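Local coordinates for sulfide-quinone reductase (Aquifex aeolicus, PDB 3HYW), which catalyses the oxidation of hydrogen sulfide with a quinone as electron acceptor, using bound FAD and building up polysulfur that is released typically as cyclooctasulfur, at residues 46-50 / 161-165; 108-112 / 124-128; 135-139 / 245-249. All coordinates share one frame; numbering follows the deposited sequence.

Contact 1 of 3, residues 46-50 / 161-165; sequences PHLAM and YEFAL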
ATOM      1  N   PRO A  46     -20.369 -21.807   1.840  1.00 31.61           N
ATOM      2  CA  PRO A  46     -20.067 -21.063   0.607  1.00 31.69           C
ATOM      3  C   PRO A  46     -19.850 -21.966  -0.609  1.00 31.76           C
ATOM      4  O   PRO A  46     -20.248 -21.617  -1.723  1.00 32.02           O
ATOM      5  CB  PRO A  46     -18.776 -20.299   0.953  1.00 31.67           C
ATOM      6  CG  PRO A  46     -18.784 -20.197   2.465  1.00 31.46           C
ATOM      7  CD  PRO A  46     -19.402 -21.496   2.917  1.00 31.61           C
ATOM      8  N   HIS A  47     -19.221 -23.119  -0.391  1.00 32.18           N
ATOM      9  CA  HIS A  47     -19.007 -24.102  -1.447  1.00 31.78           C
ATOM     10  C   HIS A  47     -20.330 -24.744  -1.855  1.00 31.69           C
ATOM     11  O   HIS A  47     -20.541 -25.015  -3.031  1.00 31.75           O
ATOM     12  CB  HIS A  47     -18.022 -25.178  -0.978  1.00 32.10           C
ATOM     13  CG  HIS A  47     -16.766 -24.631  -0.376  1.00 32.51           C
ATOM     14  ND1 HIS A  47     -16.741 -23.994   0.848  1.00 32.23           N
ATOM     15  CD2 HIS A  47     -15.490 -24.629  -0.826  1.00 32.82           C
ATOM     16  CE1 HIS A  47     -15.507 -23.616   1.120  1.00 33.64           C
ATOM     17  NE2 HIS A  47     -14.726 -23.997   0.123  1.00 33.69           N
ATOM     18  N   LEU A  48     -21.212 -24.996  -0.884  1.00 31.39           N
ATOM     19  CA  LEU A  48     -22.559 -25.498  -1.191  1.00 31.11           C
ATOM     20  C   LEU A  48     -23.313 -24.500  -2.071  1.00 31.41           C
ATOM     21  O   LEU A  48     -23.978 -24.887  -3.030  1.00 31.07           O
ATOM     22  CB  LEU A  48     -23.357 -25.789   0.085  1.00 31.04           C
ATOM     23  CG  LEU A  48     -24.742 -26.448  -0.065  1.00 31.33           C
ATOM     24  CD1 LEU A  48     -24.639 -27.908  -0.560  1.00 31.70           C
ATOM     25  CD2 LEU A  48     -25.527 -26.400   1.234  1.00 30.56           C
ATOM     26  N   ALA A  49     -23.194 -23.216  -1.738  1.00 31.46           N
ATOM     27  CA  ALA A  49     -23.811 -22.148  -2.523  1.00 31.81           C
ATOM     28  C   ALA A  49     -23.255 -22.080  -3.940  1.00 32.20           C
ATOM     29  O   ALA A  49     -23.962 -21.697  -4.878  1.00 32.84           O
ATOM     30  CB  ALA A  49     -23.645 -20.815  -1.821  1.00 31.59           C
ATOM     31  N   MET A  50     -21.992 -22.454  -4.103  1.00 32.20           N
ATOM     32  CA  MET A  50     -21.376 -22.446  -5.423  1.00 32.30           C
ATOM     33  C   MET A  50     -21.713 -23.700  -6.227  1.00 32.45           C
ATOM     34  O   MET A  50     -21.414 -23.772  -7.413  1.00 32.72           O
ATOM     35  CB  MET A  50     -19.858 -22.279  -5.310  1.00 32.24           C
ATOM     36  CG  MET A  50     -19.397 -20.892  -4.864  1.00 32.64           C
ATOM     37  SD  MET A  50     -19.970 -19.560  -5.934  1.00 35.74           S
ATOM     38  CE  MET A  50     -19.414 -20.132  -7.540  1.00 32.84           C
ATOM     39  N   TYR A 161     -16.050 -12.530   1.576  1.00 31.09           N
ATOM     40  CA  TYR A 161     -14.805 -12.524   0.805  1.00 31.47           C
ATOM     41  C   TYR A 161     -14.600 -13.829   0.041  1.00 31.99           C
ATOM     42  O   TYR A 161     -14.228 -13.814  -1.139  1.00 31.87           O
ATOM     43  CB  TYR A 161     -13.614 -12.272   1.726  1.00 31.27           C
ATOM     44  CG  TYR A 161     -13.542 -10.857   2.216  1.00 31.00           C
ATOM     45  CD1 TYR A 161     -12.968  -9.865   1.425  1.00 30.58           C
ATOM     46  CD2 TYR A 161     -14.070 -10.496   3.453  1.00 30.61           C
ATOM     47  CE1 TYR A 161     -12.912  -8.554   1.863  1.00 32.22           C
ATOM     48  CE2 TYR A 161     -14.012  -9.187   3.894  1.00 30.87           C
ATOM     49  CZ  TYR A 161     -13.431  -8.224   3.091  1.00 30.26           C
ATOM     50  OH  TYR A 161     -13.358  -6.923   3.510  1.00 31.24           O
ATOM     51  N   GLU A 162     -14.841 -14.954   0.718  1.00 32.35           N
ATOM     52  CA  GLU A 162     -14.737 -16.273   0.095  1.00 33.12           C
ATOM     53  C   GLU A 162     -15.662 -16.387  -1.102  1.00 32.73           C
ATOM     54  O   GLU A 162     -15.228 -16.775  -2.184  1.00 32.59           O
ATOM     55  CB  GLU A 162     -15.098 -17.389   1.082  1.00 33.46           C
ATOM     56  CG  GLU A 162     -14.027 -17.774   2.055  1.00 36.14           C
ATOM     57  CD  GLU A 162     -14.408 -19.023   2.829  1.00 39.30           C
ATOM     58  OE1 GLU A 162     -15.474 -19.002   3.487  1.00 41.66           O
ATOM     59  OE2 GLU A 162     -13.659 -20.023   2.762  1.00 40.17           O
ATOM     60  N   PHE A 163     -16.935 -16.055  -0.893  1.00 32.66           N
ATOM     61  CA  PHE A 163     -17.960 -16.188  -1.930  1.00 32.67           C
ATOM     62  C   PHE A 163     -17.662 -15.305  -3.143  1.00 32.54           C
ATOM     63  O   PHE A 163     -17.836 -15.728  -4.287  1.00 32.40           O
ATOM     64  CB  PHE A 163     -19.356 -15.871  -1.366  1.00 32.76           C
ATOM     65  CG  PHE A 163     -20.475 -16.098  -2.354  1.00 33.19           C
ATOM     66  CD1 PHE A 163     -20.972 -15.046  -3.123  1.00 33.60           C
ATOM     67  CD2 PHE A 163     -21.025 -17.366  -2.523  1.00 33.13           C
ATOM     68  CE1 PHE A 163     -22.001 -15.256  -4.051  1.00 33.64           C
ATOM     69  CE2 PHE A 163     -22.057 -17.587  -3.448  1.00 33.31           C
ATOM     70  CZ  PHE A 163     -22.547 -16.529  -4.205  1.00 33.09           C
ATOM     71  N   ALA A 164     -17.218 -14.081  -2.889  1.00 32.22           N
ATOM     72  CA  ALA A 164     -16.868 -13.169  -3.970  1.00 31.98           C
ATOM     73  C   ALA A 164     -15.735 -13.733  -4.836  1.00 32.11           C
ATOM     74  O   ALA A 164     -15.809 -13.700  -6.070  1.00 32.26           O
ATOM     75  CB  ALA A 164     -16.504 -11.809  -3.412  1.00 31.71           C
ATOM     76  N   LEU A 165     -14.698 -14.260  -4.193  1.00 31.96           N
ATOM     77  CA  LEU A 165     -13.540 -14.766  -4.921  1.00 32.49           C
ATOM     78  C   LEU A 165     -13.801 -16.118  -5.585  1.00 32.52           C
ATOM     79  O   LEU A 165     -13.284 -16.389  -6.679  1.00 31.99           O
ATOM     80  CB  LEU A 165     -12.298 -14.777  -4.026  1.00 32.50           C
ATOM     81  CG  LEU A 165     -11.824 -13.343  -3.770  1.00 33.51           C
ATOM     82  CD1 LEU A 165     -10.924 -13.250  -2.577  1.00 34.47           C
ATOM     83  CD2 LEU A 165     -11.157 -12.754  -5.010  1.00 33.93           C
TER
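P46 and F163 stand opposite each other, CA atoms 5.9 Å apart, where helix segments 46-50 and 161-165 run in roughly the same direction at 29°. The side chains divide into a greasy half and a polar half. In the greasy half, F163 has its CG anti to the backbone N (chi1 -175°), which swings the ring toward helix 45-50. F163 CE2 meets A49 CB at 3.9 Å and the sulfur of M50, with M50 SD to F163 CE2 at 3.8 Å. The chain of M50, bent at both chi2 and chi3, brings this polarisable sulfur obliquely to the ring in a Met-aromatic contact, and the small A49 lets the ring come close to the backbone. In the polar half, E162, extended beyond CG, crosses the proline ring obliquely, with P46 CG 3.7 Å from OE1 of E162. The other oxygen of E162, OE2, forms a salt bridge with K382 NZ and accepts from D350 N, while H47 NE2 bonds to the D350 carboxylate. The buried carboxylate of E162 is therefore gripped by partners beyond the two helices. Because K382 binds FAD, E162 probably acts as a second-shell residue that positions this lysine, its charge balanced by the ammonium group.

Contact 2 of 3, residues 108-112 / 124-128; sequences KLVFG and CTAEH. With FAD (flavin-adenine dinucleotide), chain G; H2S (hydrosulfuric acid), chain J; SO4 (sulfate ion), chain N.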
ATOM      1  N   LYS A 108     -28.795 -16.027  15.132  1.00 36.12           N
ATOM      2  CA  LYS A 108     -30.102 -15.732  14.569  1.00 36.08           C
ATOM      3  C   LYS A 108     -29.931 -14.608  13.552  1.00 35.51           C
ATOM      4  O   LYS A 108     -29.400 -13.545  13.868  1.00 35.62           O
ATOM      5  CB  LYS A 108     -31.123 -15.377  15.647  1.00 36.64           C
ATOM      6  CG  LYS A 108     -32.489 -15.019  15.089  1.00 38.11           C
ATOM      7  CD  LYS A 108     -33.596 -15.544  15.961  1.00 41.55           C
ATOM      8  CE  LYS A 108     -34.944 -15.065  15.463  1.00 42.90           C
ATOM      9  NZ  LYS A 108     -35.965 -15.108  16.546  1.00 44.33           N
ATOM     10  N   LEU A 109     -30.382 -14.851  12.329  1.00 34.86           N
ATOM     11  CA  LEU A 109     -30.068 -13.970  11.217  1.00 34.04           C
ATOM     12  C   LEU A 109     -31.004 -12.780  11.161  1.00 33.74           C
ATOM     13  O   LEU A 109     -32.221 -12.938  11.273  1.00 33.68           O
ATOM     14  CB  LEU A 109     -30.109 -14.744   9.902  1.00 34.06           C
ATOM     15  CG  LEU A 109     -29.277 -16.035   9.876  1.00 34.19           C
ATOM     16  CD1 LEU A 109     -29.432 -16.732   8.543  1.00 35.30           C
ATOM     17  CD2 LEU A 109     -27.818 -15.752  10.172  1.00 32.65           C
ATOM     18  N   VAL A 110     -30.422 -11.594  10.992  1.00 33.42           N
ATOM     19  CA  VAL A 110     -31.191 -10.359  10.787  1.00 33.50           C
ATOM     20  C   VAL A 110     -30.822  -9.764   9.429  1.00 33.69           C
ATOM     21  O   VAL A 110     -29.695  -9.303   9.218  1.00 33.54           O
ATOM     22  CB  VAL A 110     -30.928  -9.319  11.900  1.00 33.46           C
ATOM     23  CG1 VAL A 110     -31.738  -8.022  11.664  1.00 33.69           C
ATOM     24  CG2 VAL A 110     -31.235  -9.905  13.271  1.00 33.85           C
ATOM     25  N   PHE A 111     -31.783  -9.790   8.512  1.00 33.77           N
ATOM     26  CA  PHE A 111     -31.615  -9.210   7.182  1.00 34.32           C
ATOM     27  C   PHE A 111     -32.024  -7.743   7.223  1.00 34.30           C
ATOM     28  O   PHE A 111     -33.098  -7.362   6.747  1.00 34.25           O
ATOM     29  CB  PHE A 111     -32.421 -10.011   6.152  1.00 34.11           C
ATOM     30  CG  PHE A 111     -31.960 -11.437   6.018  1.00 34.59           C
ATOM     31  CD1 PHE A 111     -30.912 -11.765   5.160  1.00 34.81           C
ATOM     32  CD2 PHE A 111     -32.546 -12.447   6.776  1.00 35.04           C
ATOM     33  CE1 PHE A 111     -30.469 -13.075   5.054  1.00 35.67           C
ATOM     34  CE2 PHE A 111     -32.108 -13.769   6.667  1.00 34.93           C
ATOM     35  CZ  PHE A 111     -31.074 -14.079   5.807  1.00 34.81           C
ATOM     36  N   GLY A 112     -31.143  -6.930   7.805  1.00 34.27           N
ATOM     37  CA  GLY A 112     -31.441  -5.552   8.177  1.00 34.32           C
ATOM     38  C   GLY A 112     -31.675  -4.544   7.073  1.00 34.34           C
ATOM     39  O   GLY A 112     -32.414  -3.588   7.271  1.00 34.89           O
ATOM     40  N   CYS A 124     -25.524 -18.383   4.928  1.00 36.75           N
ATOM     41  CA  CYS A 124     -25.267 -18.627   6.354  1.00 37.22           C
ATOM     42  C   CYS A 124     -25.884 -19.914   6.887  1.00 37.24           C
ATOM     43  O   CYS A 124     -25.462 -20.419   7.929  1.00 37.96           O
ATOM     44  CB  CYS A 124     -25.749 -17.443   7.196  1.00 37.36           C
ATOM     45  SG  CYS A 124     -24.794 -15.965   6.991  0.50 38.88           S
ATOM     46  N   THR A 125     -26.904 -20.418   6.201  1.00 36.92           N
ATOM     47  CA  THR A 125     -27.430 -21.755   6.482  1.00 36.46           C
ATOM     48  C   THR A 125     -27.362 -22.588   5.211  1.00 35.90           C
ATOM     49  O   THR A 125     -27.265 -22.044   4.114  1.00 35.73           O
ATOM     50  CB  THR A 125     -28.883 -21.739   7.020  1.00 36.52           C
ATOM     51  OG1 THR A 125     -29.770 -21.273   6.001  1.00 35.99           O
ATOM     52  CG2 THR A 125     -29.013 -20.853   8.265  1.00 37.27           C
ATOM     53  N   ALA A 126     -27.410 -23.909   5.365  1.00 35.50           N
ATOM     54  CA  ALA A 126     -27.428 -24.819   4.226  1.00 35.22           C
ATOM     55  C   ALA A 126     -28.615 -24.510   3.319  1.00 35.31           C
ATOM     56  O   ALA A 126     -28.486 -24.492   2.097  1.00 34.88           O
ATOM     57  CB  ALA A 126     -27.488 -26.264   4.704  1.00 35.08           C
ATOM     58  N   GLU A 127     -29.760 -24.262   3.948  1.00 35.80           N
ATOM     59  CA  GLU A 127     -31.023 -23.995   3.270  1.00 36.46           C
ATOM     60  C   GLU A 127     -30.967 -22.718   2.428  1.00 36.36           C
ATOM     61  O   GLU A 127     -31.404 -22.709   1.276  1.00 36.37           O
ATOM     62  CB  GLU A 127     -32.153 -23.916   4.302  1.00 36.91           C
ATOM     63  CG  GLU A 127     -32.501 -25.267   4.959  1.00 39.15           C
ATOM     64  CD  GLU A 127     -31.632 -25.623   6.162  1.00 41.60           C
ATOM     65  OE1 GLU A 127     -30.830 -24.777   6.625  1.00 42.94           O
ATOM     66  OE2 GLU A 127     -31.758 -26.769   6.654  1.00 42.45           O
ATOM     67  N   HIS A 128     -30.411 -21.650   2.997  1.00 36.36           N
ATOM     68  CA  HIS A 128     -30.187 -20.404   2.252  1.00 36.42           C
ATOM     69  C   HIS A 128     -29.137 -20.566   1.138  1.00 36.24           C
ATOM     70  O   HIS A 128     -29.307 -20.040   0.040  1.00 36.22           O
ATOM     71  CB  HIS A 128     -29.735 -19.283   3.197  1.00 36.59           C
ATOM     72  CG  HIS A 128     -30.832 -18.704   4.036  1.00 37.21           C
ATOM     73  ND1 HIS A 128     -30.800 -18.727   5.413  1.00 38.99           N
ATOM     74  CD2 HIS A 128     -31.980 -18.071   3.697  1.00 39.23           C
ATOM     75  CE1 HIS A 128     -31.885 -18.141   5.888  1.00 39.81           C
ATOM     76  NE2 HIS A 128     -32.618 -17.735   4.866  1.00 39.76           N
TER
HETATM   77  PA  FAD G 441     -24.041 -23.412  14.478  1.00 23.13           P
HETATM   78  O1A FAD G 441     -22.891 -24.311  14.099  1.00 21.98           O
HETATM   79  O2A FAD G 441     -24.753 -22.640  13.410  1.00 24.09           O
HETATM   80  O5B FAD G 441     -25.081 -24.338  15.263  1.00 24.67           O
HETATM   81  C5B FAD G 441     -26.235 -23.853  15.928  1.00 24.01           C
HETATM   82  C4B FAD G 441     -27.166 -25.041  16.113  1.00 24.36           C
HETATM   83  O4B FAD G 441     -28.236 -24.695  16.994  1.00 25.28           O
HETATM   84  C3B FAD G 441     -27.817 -25.441  14.800  1.00 25.54           C
HETATM   85  O3B FAD G 441     -27.852 -26.871  14.722  1.00 25.86           O
HETATM   86  C2B FAD G 441     -29.220 -24.875  14.905  1.00 25.73           C
HETATM   87  O2B FAD G 441     -30.155 -25.616  14.125  1.00 26.92           O
HETATM   88  C1B FAD G 441     -29.490 -25.012  16.392  1.00 25.75           C
HETATM   89  N9A FAD G 441     -30.541 -24.107  16.932  1.00 26.20           N
HETATM   90  C8A FAD G 441     -30.758 -22.813  16.611  1.00 26.17           C
HETATM   91  N7A FAD G 441     -31.798 -22.350  17.350  1.00 26.59           N
HETATM   92  C5A FAD G 441     -32.232 -23.368  18.129  1.00 26.19           C
HETATM   93  C6A FAD G 441     -33.249 -23.500  19.073  1.00 26.33           C
HETATM   94  N6A FAD G 441     -34.052 -22.451  19.365  1.00 25.81           N
HETATM   95  N1A FAD G 441     -33.428 -24.691  19.703  1.00 26.27           N
HETATM   96  C2A FAD G 441     -32.640 -25.745  19.427  1.00 26.78           C
HETATM   97  N3A FAD G 441     -31.655 -25.645  18.520  1.00 26.57           N
HETATM   98  C4A FAD G 441     -31.430 -24.470  17.865  1.00 26.06           C
HETATM   99  N1  FAD G 441     -15.537 -20.312  10.973  1.00 22.93           N
HETATM  100  C2  FAD G 441     -14.271 -20.730  10.703  1.00 23.66           C
HETATM  101  O2  FAD G 441     -13.455 -20.883  11.634  1.00 24.10           O
HETATM  102  N3  FAD G 441     -13.870 -20.999   9.437  1.00 23.08           N
HETATM  103  C4  FAD G 441     -14.733 -20.853   8.411  1.00 23.39           C
HETATM  104  O4  FAD G 441     -14.346 -21.107   7.126  1.00 23.55           O
HETATM  105  C4X FAD G 441     -16.031 -20.425   8.662  1.00 23.22           C
HETATM  106  N5  FAD G 441     -16.890 -20.274   7.628  1.00 23.21           N
HETATM  107  C5X FAD G 441     -18.159 -19.866   7.849  1.00 23.05           C
HETATM  108  C6  FAD G 441     -19.032 -19.731   6.764  1.00 23.03           C
HETATM  109  C7  FAD G 441     -20.341 -19.304   6.960  1.00 23.35           C
HETATM  110  C7M FAD G 441     -21.251 -19.166   5.754  1.00 23.27           C
HETATM  111  C8  FAD G 441     -20.774 -19.011   8.256  1.00 23.43           C
HETATM  112  C8M FAD G 441     -22.186 -18.536   8.543  1.00 23.84           C
HETATM  113  C9  FAD G 441     -19.894 -19.144   9.333  1.00 23.15           C
HETATM  114  C9A FAD G 441     -18.574 -19.585   9.149  1.00 23.25           C
HETATM  115  N10 FAD G 441     -17.712 -19.738  10.198  1.00 23.61           N
HETATM  116  C10 FAD G 441     -16.438 -20.149   9.967  1.00 23.12           C
HETATM  117  C1' FAD G 441     -18.138 -19.369  11.568  1.00 23.08           C
HETATM  118  C2' FAD G 441     -18.484 -20.437  12.586  1.00 22.43           C
HETATM  119  O2' FAD G 441     -17.448 -21.426  12.642  1.00 23.62           O
HETATM  120  C3' FAD G 441     -19.858 -21.020  12.254  1.00 22.62           C
HETATM  121  O3' FAD G 441     -20.839 -19.955  12.254  1.00 20.36           O
HETATM  122  C4' FAD G 441     -20.261 -22.095  13.254  1.00 22.58           C
HETATM  123  O4' FAD G 441     -21.317 -22.869  12.670  1.00 23.25           O
HETATM  124  C5' FAD G 441     -20.721 -21.481  14.571  1.00 21.62           C
HETATM  125  O5' FAD G 441     -21.000 -22.510  15.515  1.00 22.49           O
HETATM  126  P   FAD G 441     -22.253 -22.433  16.528  1.00 21.98           P
HETATM  127  O1P FAD G 441     -22.271 -23.714  17.319  1.00 21.34           O
HETATM  128  O2P FAD G 441     -22.252 -21.110  17.264  1.00 20.22           O
HETATM  129  O3P FAD G 441     -23.550 -22.353  15.574  1.00 21.19           O
HETATM  130  S   H2S J 700     -22.730 -17.040   8.347  0.50 28.49           S
HETATM  131  S   SO4 N 433     -35.641 -19.217  18.456  0.50 32.02           S
HETATM  132  O1  SO4 N 433     -36.906 -19.514  17.806  0.50 32.04           O
HETATM  133  O2  SO4 N 433     -35.337 -17.812  18.198  0.50 31.58           O
HETATM  134  O3  SO4 N 433     -35.732 -19.469  19.891  0.50 29.31           O
HETATM  135  O4  SO4 N 433     -34.608 -20.070  17.871  0.50 31.34           O
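L109 and F111 touch H128 from strand 108-110 and the turn that follows it. At the start of the strand, K108 takes no part in the packing; its NZ donates to O2 of a sulfate at 3.2 Å, and this anion, probably from the crystallisation liquor, is also held by K77. Next comes L109, whose branched end suits a site between C124 CB, the T125 methyl and the H128 ring: its CD1 touches all three, lying 3.9 Å from H128 CE1. F111, centre of an inverse gamma turn, directs CZ over one face of the imidazole, 4.1 Å from H128 NE2. The two rings make an offset edge-to-face pair with planes at 63°. T125 helps to fix that imidazole. With chi1 at 66°, its OG1 sits where it accepts from H128 N over 3.1 Å, a nearly straight bond (165°), and more weakly from H128 ND1. This is a classic N-cap, threonine supplying the acceptor that the first turn of the helix lacks. Just before the cap, C124 lies beside the flavin, its CA 3.8 Å from FAD C8M, and with M251 and F254 it lines the hydrogen sulfide pocket of this flavoprotein.

Contact 3 of 3, residues 135-139 / 245-249; sequences KLQEL and AKFTM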
ATOM      1  N   LYS A 135     -30.026 -19.334  -7.763  1.00 39.69           N
ATOM      2  CA  LYS A 135     -30.020 -17.990  -8.349  1.00 40.03           C
ATOM      3  C   LYS A 135     -28.748 -17.705  -9.138  1.00 39.58           C
ATOM      4  O   LYS A 135     -28.763 -16.892 -10.060  1.00 39.65           O
ATOM      5  CB  LYS A 135     -30.250 -16.920  -7.280  1.00 39.81           C
ATOM      6  CG  LYS A 135     -31.714 -16.790  -6.865  1.00 41.09           C
ATOM      7  CD  LYS A 135     -31.931 -15.701  -5.819  1.00 41.51           C
ATOM      8  CE  LYS A 135     -32.030 -14.292  -6.427  1.00 43.91           C
ATOM      9  NZ  LYS A 135     -32.489 -13.280  -5.418  1.00 43.82           N
ATOM     10  N   LEU A 136     -27.655 -18.378  -8.777  1.00 39.17           N
ATOM     11  CA  LEU A 136     -26.391 -18.256  -9.507  1.00 38.94           C
ATOM     12  C   LEU A 136     -26.491 -18.781 -10.940  1.00 39.10           C
ATOM     13  O   LEU A 136     -25.925 -18.187 -11.866  1.00 39.01           O
ATOM     14  CB  LEU A 136     -25.254 -18.960  -8.762  1.00 38.65           C
ATOM     15  CG  LEU A 136     -24.571 -18.173  -7.638  1.00 38.18           C
ATOM     16  CD1 LEU A 136     -23.606 -19.060  -6.877  1.00 37.10           C
ATOM     17  CD2 LEU A 136     -23.849 -16.957  -8.188  1.00 37.55           C
ATOM     18  N   GLN A 137     -27.210 -19.890 -11.113  1.00 39.20           N
ATOM     19  CA  GLN A 137     -27.437 -20.474 -12.439  1.00 39.74           C
ATOM     20  C   GLN A 137     -28.031 -19.444 -13.402  1.00 39.55           C
ATOM     21  O   GLN A 137     -27.651 -19.386 -14.574  1.00 39.73           O
ATOM     22  CB  GLN A 137     -28.332 -21.720 -12.342  1.00 39.83           C
ATOM     23  CG  GLN A 137     -27.665 -22.940 -11.686  1.00 41.07           C
ATOM     24  CD  GLN A 137     -26.501 -23.506 -12.504  1.00 43.23           C
ATOM     25  OE1 GLN A 137     -25.372 -23.593 -12.018  1.00 44.02           O
ATOM     26  NE2 GLN A 137     -26.774 -23.886 -13.752  1.00 43.97           N
ATOM     27  N   GLU A 138     -28.942 -18.622 -12.879  1.00 39.50           N
ATOM     28  CA  GLU A 138     -29.585 -17.529 -13.616  1.00 39.63           C
ATOM     29  C   GLU A 138     -28.598 -16.414 -14.006  1.00 38.72           C
ATOM     30  O   GLU A 138     -28.754 -15.770 -15.045  1.00 38.75           O
ATOM     31  CB  GLU A 138     -30.738 -16.965 -12.775  1.00 39.58           C
ATOM     32  CG  GLU A 138     -31.605 -15.907 -13.462  1.00 41.08           C
ATOM     33  CD  GLU A 138     -32.609 -15.240 -12.515  1.00 41.55           C
ATOM     34  OE1 GLU A 138     -32.813 -15.747 -11.383  1.00 44.34           O
ATOM     35  OE2 GLU A 138     -33.200 -14.205 -12.911  1.00 43.68           O
ATOM     36  N   LEU A 139     -27.591 -16.185 -13.167  1.00 37.88           N
ATOM     37  CA  LEU A 139     -26.551 -15.201 -13.463  1.00 37.05           C
ATOM     38  C   LEU A 139     -25.633 -15.647 -14.606  1.00 36.69           C
ATOM     39  O   LEU A 139     -25.265 -14.840 -15.460  1.00 36.19           O
ATOM     40  CB  LEU A 139     -25.727 -14.883 -12.213  1.00 37.01           C
ATOM     41  CG  LEU A 139     -24.480 -14.013 -12.409  1.00 36.59           C
ATOM     42  CD1 LEU A 139     -24.854 -12.544 -12.663  1.00 36.13           C
ATOM     43  CD2 LEU A 139     -23.543 -14.154 -11.223  1.00 35.50           C
ATOM     44  N   ALA A 245     -27.209  -3.847  -9.852  1.00 36.54           N
ATOM     45  CA  ALA A 245     -26.997  -5.239  -9.463  1.00 36.52           C
ATOM     46  C   ALA A 245     -28.063  -6.174 -10.022  1.00 36.53           C
ATOM     47  O   ALA A 245     -29.262  -5.941  -9.848  1.00 36.61           O
ATOM     48  CB  ALA A 245     -26.951  -5.356  -7.960  1.00 36.52           C
ATOM     49  N   LYS A 246     -27.617  -7.236 -10.686  1.00 36.26           N
ATOM     50  CA  LYS A 246     -28.514  -8.287 -11.155  1.00 36.31           C
ATOM     51  C   LYS A 246     -28.508  -9.458 -10.166  1.00 35.73           C
ATOM     52  O   LYS A 246     -29.520 -10.137  -9.982  1.00 35.59           O
ATOM     53  CB  LYS A 246     -28.123  -8.750 -12.563  1.00 36.75           C
ATOM     54  CG  LYS A 246     -29.024  -9.839 -13.122  1.00 38.22           C
ATOM     55  CD  LYS A 246     -28.854 -10.011 -14.618  1.00 40.95           C
ATOM     56  CE  LYS A 246     -29.866 -11.024 -15.158  1.00 42.17           C
ATOM     57  NZ  LYS A 246     -29.709 -12.369 -14.514  1.00 42.47           N
ATOM     58  N   PHE A 247     -27.363  -9.679  -9.528  1.00 35.14           N
ATOM     59  CA  PHE A 247     -27.242 -10.692  -8.485  1.00 34.53           C
ATOM     60  C   PHE A 247     -26.515 -10.101  -7.288  1.00 34.18           C
ATOM     61  O   PHE A 247     -25.497  -9.431  -7.447  1.00 34.10           O
ATOM     62  CB  PHE A 247     -26.500 -11.930  -9.005  1.00 34.54           C
ATOM     63  CG  PHE A 247     -26.143 -12.920  -7.924  1.00 35.00           C
ATOM     64  CD1 PHE A 247     -24.970 -12.770  -7.183  1.00 35.16           C
ATOM     65  CD2 PHE A 247     -26.984 -13.997  -7.640  1.00 35.52           C
ATOM     66  CE1 PHE A 247     -24.642 -13.673  -6.161  1.00 36.15           C
ATOM     67  CE2 PHE A 247     -26.659 -14.911  -6.632  1.00 36.41           C
ATOM     68  CZ  PHE A 247     -25.488 -14.744  -5.889  1.00 35.39           C
ATOM     69  N   THR A 248     -27.047 -10.349  -6.093  1.00 33.91           N
ATOM     70  CA  THR A 248     -26.373  -9.955  -4.857  1.00 33.66           C
ATOM     71  C   THR A 248     -26.274 -11.103  -3.850  1.00 33.49           C
ATOM     72  O   THR A 248     -27.082 -12.038  -3.863  1.00 33.53           O
ATOM     73  CB  THR A 248     -27.063  -8.746  -4.155  1.00 33.57           C
ATOM     74  OG1 THR A 248     -28.370  -9.123  -3.716  1.00 33.28           O
ATOM     75  CG2 THR A 248     -27.171  -7.548  -5.085  1.00 33.83           C
ATOM     76  N   MET A 249     -25.270 -11.015  -2.985  1.00 33.04           N
ATOM     77  CA  MET A 249     -25.142 -11.903  -1.848  1.00 33.00           C
ATOM     78  C   MET A 249     -24.639 -11.053  -0.695  1.00 32.91           C
ATOM     79  O   MET A 249     -23.499 -10.580  -0.714  1.00 32.90           O
ATOM     80  CB  MET A 249     -24.163 -13.046  -2.151  1.00 32.75           C
ATOM     81  CG  MET A 249     -24.268 -14.263  -1.219  1.00 33.56           C
ATOM     82  SD  MET A 249     -23.916 -13.958   0.526  1.00 33.52           S
ATOM     83  CE  MET A 249     -22.147 -13.671   0.511  1.00 31.87           C
TER
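L136 lays its CD2 methyl over one face of the F247 ring, 3.6 Å from CZ, and this CH-pi contact forms the tight side of the packing. The methyl is 24° off the ring normal, displaced toward the rim. K135 brings CB to the ring edge, 4.2 Å from F247 CE2, and L139 adds CD1 at 4.1 Å from F247 CB. With chi1 at 171°, the phenyl group is carried from strand 247-249 onto the flank of helix 126-141, its flat shape fitting among the leucine branches. Here a helix packs on a mixed sheet: helix 126-141 leads into strand 146-150, which lies parallel beside strand 247-255, consistent with the Rossmann-like fold of this family. Were F247 an alanine, the L136 methyl would probably lose the ring it rests on and a gap open between helix and strand. The rim formed by K246 and E138 is solvent-exposed and looser. K246 stretches along the surface until the bend at its last torsion (chi4 -60°) leaves NZ 3.6 Å from E138 O. Although E138 carries the opposite charge, its OE2 is 4.3 Å from K246 NZ, beyond a salt bridge, and the ammonium instead makes a weak hydrogen bond to N142 O.

How the contacts relate
Contacts 1 and 3, with centres about 13 Å apart, merge into one apolar layer: F163 CE1 lies 3.7 Å from F247 CE1, and L136 CD1 approaches M50 SD to 3.8 Å. The centres of contacts 1 and 2 are about 15 Å apart, yet L48 CD2 packs 3.6 Å from A126 O. Contacts 2 and 3 share helix 126-141 and use neighbouring strands of one sheet, but their nearest atoms stay about 6 Å apart. Closeness to the redox site differs: contact 2 meets flavin and sulfide directly, the side chain of P46 in contact 1 is about 4 Å from FAD and that of E162 about 5 Å from the octathiocane, whereas the L136 side chain in contact 3 is about 13 Å from FAD.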